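Local atomic coordinates of ribosome biogenesis Nep1 RNA methyltransferase (Archaeoglobus fulgidus, PDB entry 3O7B), a protein that probably methylates N1 of a specific pseudouridine in 16S ribosomal RNA during ribosome biogenesis, working as a homodimer and using S-adenosyl-L-methionine as methyl donor. Residues E115-L125 with T150-L160. Numbering follows the deposited sequence. Where two conformers were deposited one is given.
Sequences EIIWVNRETRL and TTLIEFKDVGL
N120 reaches across to the backbone of T151 with its side-chain amide, ND2 lying 2.9 Å from T151 O, and the bond is almost straight, with the carbonyl oxygen in the amide plane. CG stands anti to the backbone N (chi1 -171°), which carries the amide across to the neighbouring strand. The backbone N of N120 meanwhile donates to L152 O, and OD1 accepts from E122 N in an Asx turn. Asparagine suits the site because one side chain both gives and takes; an alanine here would probably leave T151 O and E122 N without these partners and let the turn from N120 to T123 shift. T123 OG1 sits 2.9 Å from L152 O, while the CG2 methyl of T123 lies near I153 CG1.

Further along, W118 and E154 exchange two backbone bonds as an antiparallel hydrogen-bonded pair. The indole edge meets T151, CZ3 standing 3.5 Å from its carbonyl O, while the bent chain of K156 runs beside W118 and lays CE 3.6 Å from W118 CB.

The face carrying I117, V119, I153 and F155 is largely apolar. I117 CG2 presses on I153 CG2 at a tight 3.4 Å, and I117 CG1 lies over the ring of F155, a CH-pi contact 4.0 Å from its centroid. Branched aliphatics and a flat ring fill this layer beneath helix 129-142, where L139 touches I117, I153 and F155. At L152 and I153, both facing I145, a classic beta bulge turns the chain. Strand 116-119 is thus joined antiparallel to strand 150-156, within the antiparallel part of the mixed sheet of this SPOUT-class methyltransferase.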
loop_
_atom_site.group_PDB
_atom_site.type_symbol
_atom_site.label_atom_id
_atom_site.label_comp_id
_atom_site.label_asym_id
_atom_site.label_seq_id
_atom_site.Cartn_x
_atom_site.Cartn_y
_atom_site.Cartn_z
ATOM N N GLU A 115 -20.538 7.850 6.791
ATOM C CA GLU A 115 -20.981 7.649 5.415
ATOM C C GLU A 115 -20.578 6.254 4.943
ATOM O O GLU A 115 -19.575 5.705 5.420
ATOM C CB GLU A 115 -20.369 8.690 4.488
ATOM C CG GLU A 115 -20.726 10.105 4.852
ATOM C CD GLU A 115 -19.581 11.055 4.621
ATOM O OE1 GLU A 115 -18.445 10.767 5.091
ATOM O OE2 GLU A 115 -19.810 12.098 3.976
ATOM N N ILE A 116 -21.351 5.690 4.025
ATOM C CA ILE A 116 -21.125 4.368 3.487
ATOM C C ILE A 116 -20.809 4.506 1.993
ATOM O O ILE A 116 -21.619 5.050 1.235
ATOM C CB ILE A 116 -22.366 3.445 3.702
ATOM C CG1 ILE A 116 -22.644 3.214 5.206
ATOM C CG2 ILE A 116 -22.191 2.129 2.994
ATOM C CD1 ILE A 116 -21.483 2.586 5.972
ATOM N N ILE A 117 -19.633 4.031 1.590
ATOM C CA ILE A 117 -19.229 4.010 0.192
ATOM C C ILE A 117 -19.132 2.571 -0.275
ATOM O O ILE A 117 -18.480 1.727 0.359
ATOM C CB ILE A 117 -17.860 4.710 0.021
ATOM C CG1 ILE A 117 -17.919 6.164 0.474
ATOM C CG2 ILE A 117 -17.340 4.550 -1.418
ATOM C CD1 ILE A 117 -16.554 6.783 0.790
ATOM N N TRP A 118 -19.801 2.270 -1.378
ATOM C CA TRP A 118 -19.708 0.969 -1.997
ATOM C C TRP A 118 -18.677 1.053 -3.133
ATOM O O TRP A 118 -18.721 2.007 -3.926
ATOM C CB TRP A 118 -21.086 0.560 -2.547
ATOM C CG TRP A 118 -21.075 -0.708 -3.338
ATOM C CD1 TRP A 118 -21.026 -1.974 -2.849
ATOM C CD2 TRP A 118 -21.137 -0.834 -4.769
ATOM N NE1 TRP A 118 -21.032 -2.885 -3.877
ATOM C CE2 TRP A 118 -21.105 -2.210 -5.068
ATOM C CE3 TRP A 118 -21.204 0.085 -5.824
ATOM C CZ2 TRP A 118 -21.155 -2.704 -6.379
ATOM C CZ3 TRP A 118 -21.232 -0.409 -7.138
ATOM C CH2 TRP A 118 -21.217 -1.788 -7.395
ATOM N N VAL A 119 -17.773 0.077 -3.186
ATOM C CA VAL A 119 -16.758 -0.021 -4.238
ATOM C C VAL A 119 -17.007 -1.296 -5.028
ATOM O O VAL A 119 -16.882 -2.390 -4.493
ATOM C CB VAL A 119 -15.307 -0.015 -3.649
ATOM C CG1 VAL A 119 -14.281 -0.009 -4.777
ATOM C CG2 VAL A 119 -15.082 1.195 -2.745
ATOM N N ASN A 120 -17.388 -1.156 -6.305
ATOM C CA ASN A 120 -17.556 -2.291 -7.187
ATOM C C ASN A 120 -16.302 -3.153 -7.158
ATOM O O ASN A 120 -15.185 -2.645 -7.234
ATOM C CB ASN A 120 -17.814 -1.743 -8.600
ATOM C CG ASN A 120 -18.222 -2.809 -9.613
ATOM O OD1 ASN A 120 -17.742 -3.935 -9.610
ATOM N ND2 ASN A 120 -19.108 -2.406 -10.535
ATOM N N ARG A 121 -16.495 -4.459 -7.032
ATOM C CA ARG A 121 -15.395 -5.389 -6.941
ATOM C C ARG A 121 -14.466 -5.264 -8.141
ATOM O O ARG A 121 -13.275 -5.538 -8.027
ATOM C CB ARG A 121 -15.928 -6.826 -6.744
ATOM C CG ARG A 121 -14.860 -7.900 -6.596
ATOM C CD ARG A 121 -13.990 -7.678 -5.357
ATOM N NE ARG A 121 -12.872 -8.613 -5.284
ATOM C CZ ARG A 121 -11.700 -8.423 -5.890
ATOM N NH1 ARG A 121 -11.482 -7.324 -6.628
ATOM N NH2 ARG A 121 -10.741 -9.326 -5.738
ATOM N N GLU A 122 -15.000 -4.822 -9.277
ATOM C CA GLU A 122 -14.205 -4.718 -10.496
ATOM C C GLU A 122 -13.484 -3.370 -10.696
ATOM O O GLU A 122 -12.761 -3.170 -11.675
ATOM C CB GLU A 122 -15.043 -5.150 -11.707
ATOM C CG GLU A 122 -15.524 -6.629 -11.630
ATOM C CD GLU A 122 -14.396 -7.652 -11.444
ATOM O OE1 GLU A 122 -13.331 -7.522 -12.090
ATOM O OE2 GLU A 122 -14.576 -8.608 -10.657
ATOM N N THR A 123 -13.627 -2.458 -9.740
ATOM C CA THR A 123 -12.992 -1.144 -9.829
ATOM C C THR A 123 -11.463 -1.238 -9.737
ATOM O O THR A 123 -10.925 -1.916 -8.853
ATOM C CB THR A 123 -13.515 -0.219 -8.699
ATOM O OG1 THR A 123 -14.920 -0.046 -8.878
ATOM C CG2 THR A 123 -12.850 1.146 -8.727
ATOM N N ARG A 124 -10.762 -0.561 -10.654
ATOM C CA ARG A 124 -9.312 -0.404 -10.576
ATOM C C ARG A 124 -9.032 0.967 -10.007
ATOM O O ARG A 124 -9.186 1.979 -10.700
ATOM C CB ARG A 124 -8.658 -0.502 -11.964
ATOM C CG ARG A 124 -8.769 -1.837 -12.680
ATOM C CD ARG A 124 -7.855 -1.837 -13.944
ATOM N NE ARG A 124 -7.883 -0.560 -14.667
ATOM C CZ ARG A 124 -8.707 -0.270 -15.680
ATOM N NH1 ARG A 124 -9.564 -1.180 -16.115
ATOM N NH2 ARG A 124 -8.663 0.937 -16.254
ATOM N N LEU A 125 -8.639 1.027 -8.744
ATOM C CA LEU A 125 -8.368 2.314 -8.119
ATOM C C LEU A 125 -7.000 2.812 -8.549
ATOM O O LEU A 125 -6.118 1.983 -8.806
ATOM C CB LEU A 125 -8.395 2.199 -6.587
ATOM C CG LEU A 125 -9.782 1.972 -5.994
ATOM C CD1 LEU A 125 -9.609 1.567 -4.538
ATOM C CD2 LEU A 125 -10.707 3.175 -6.131
ATOM N N THR A 150 -22.350 1.697 -15.751
ATOM C CA THR A 150 -21.982 0.846 -14.614
ATOM C C THR A 150 -21.401 1.690 -13.482
ATOM O O THR A 150 -20.488 2.476 -13.692
ATOM C CB THR A 150 -20.932 -0.200 -15.046
ATOM O OG1 THR A 150 -21.468 -1.020 -16.098
ATOM C CG2 THR A 150 -20.516 -1.087 -13.878
ATOM N N THR A 151 -21.916 1.508 -12.270
ATOM C CA THR A 151 -21.386 2.206 -11.114
ATOM C C THR A 151 -20.129 1.511 -10.606
ATOM O O THR A 151 -20.105 0.293 -10.429
ATOM C CB THR A 151 -22.444 2.299 -10.006
ATOM O OG1 THR A 151 -23.579 3.008 -10.520
ATOM C CG2 THR A 151 -21.886 3.073 -8.830
ATOM N N LEU A 152 -19.071 2.299 -10.432
ATOM C CA LEU A 152 -17.802 1.814 -9.886
ATOM C C LEU A 152 -17.660 2.110 -8.393
ATOM O O LEU A 152 -17.182 1.258 -7.628
ATOM C CB LEU A 152 -16.613 2.430 -10.638
ATOM C CG LEU A 152 -16.489 2.063 -12.117
ATOM C CD1 LEU A 152 -15.253 2.766 -12.702
ATOM C CD2 LEU A 152 -16.400 0.563 -12.336
ATOM N N ILE A 153 -18.052 3.315 -7.992
ATOM C CA ILE A 153 -17.969 3.731 -6.594
ATOM C C ILE A 153 -19.134 4.653 -6.335
ATOM O O ILE A 153 -19.417 5.512 -7.148
ATOM C CB ILE A 153 -16.667 4.505 -6.279
ATOM C CG1 ILE A 153 -15.428 3.814 -6.875
ATOM C CG2 ILE A 153 -16.548 4.719 -4.753
ATOM C CD1 ILE A 153 -14.127 4.652 -6.734
ATOM N N GLU A 154 -19.825 4.478 -5.205
ATOM C CA GLU A 154 -20.978 5.331 -4.897
ATOM C C GLU A 154 -21.298 5.391 -3.409
ATOM O O GLU A 154 -21.224 4.361 -2.732
ATOM C CB GLU A 154 -22.219 4.812 -5.633
ATOM C CG GLU A 154 -23.380 5.788 -5.623
ATOM C CD GLU A 154 -24.588 5.295 -6.396
ATOM O OE1 GLU A 154 -24.870 4.075 -6.385
ATOM O OE2 GLU A 154 -25.261 6.145 -7.017
ATOM N N PHE A 155 -21.670 6.577 -2.918
ATOM C CA PHE A 155 -22.248 6.688 -1.566
ATOM C C PHE A 155 -23.598 5.998 -1.554
ATOM O O PHE A 155 -24.387 6.138 -2.503
ATOM C CB PHE A 155 -22.433 8.136 -1.151
ATOM C CG PHE A 155 -21.163 8.819 -0.778
ATOM C CD1 PHE A 155 -20.665 8.721 0.509
ATOM C CD2 PHE A 155 -20.434 9.543 -1.729
ATOM C CE1 PHE A 155 -19.475 9.363 0.868
ATOM C CE2 PHE A 155 -19.250 10.188 -1.380
ATOM C CZ PHE A 155 -18.763 10.093 -0.096
ATOM N N LYS A 156 -23.872 5.253 -0.484
ATOM C CA LYS A 156 -25.187 4.629 -0.323
ATOM C C LYS A 156 -25.956 5.302 0.807
ATOM O O LYS A 156 -25.371 5.618 1.851
ATOM C CB LYS A 156 -25.059 3.133 -0.040
ATOM C CG LYS A 156 -24.333 2.334 -1.120
ATOM C CD LYS A 156 -25.032 2.369 -2.476
ATOM C CE LYS A 156 -24.551 1.206 -3.331
ATOM N NZ LYS A 156 -25.314 1.070 -4.602
ATOM N N ASP A 157 -27.269 5.489 0.621
ATOM C CA ASP A 157 -28.098 6.168 1.628
ATOM C C ASP A 157 -28.576 5.184 2.693
ATOM O O ASP A 157 -29.783 5.022 2.949
ATOM C CB ASP A 157 -29.294 6.881 0.982
ATOM C CG ASP A 157 -29.962 7.887 1.924
ATOM O OD1 ASP A 157 -29.371 8.247 2.971
ATOM O OD2 ASP A 157 -31.086 8.333 1.595
ATOM N N VAL A 158 -27.614 4.499 3.291
ATOM C CA VAL A 158 -27.865 3.543 4.363
ATOM C C VAL A 158 -26.791 3.740 5.425
ATOM O O VAL A 158 -25.876 4.553 5.262
ATOM C CB VAL A 158 -27.853 2.088 3.868
ATOM C CG1 VAL A 158 -28.861 1.877 2.744
ATOM C CG2 VAL A 158 -26.423 1.650 3.423
ATOM N N GLY A 159 -26.907 3.001 6.520
ATOM C CA GLY A 159 -25.920 3.056 7.577
ATOM C C GLY A 159 -25.128 1.773 7.638
ATOM O O GLY A 159 -25.418 0.794 6.952
ATOM N N LEU A 160 -24.125 1.795 8.508
ATOM C CA LEU A 160 -23.309 0.635 8.756
ATOM C C LEU A 160 -24.143 -0.599 9.105
ATOM O O LEU A 160 -23.868 -1.693 8.647
ATOM C CB LEU A 160 -22.279 0.952 9.833
ATOM C CG LEU A 160 -21.334 -0.181 10.221
ATOM C CD1 LEU A 160 -20.571 -0.737 8.992
ATOM C CD2 LEU A 160 -20.389 0.346 11.243
HETATM O O HOH W 1 -23.745 7.224 3.297
#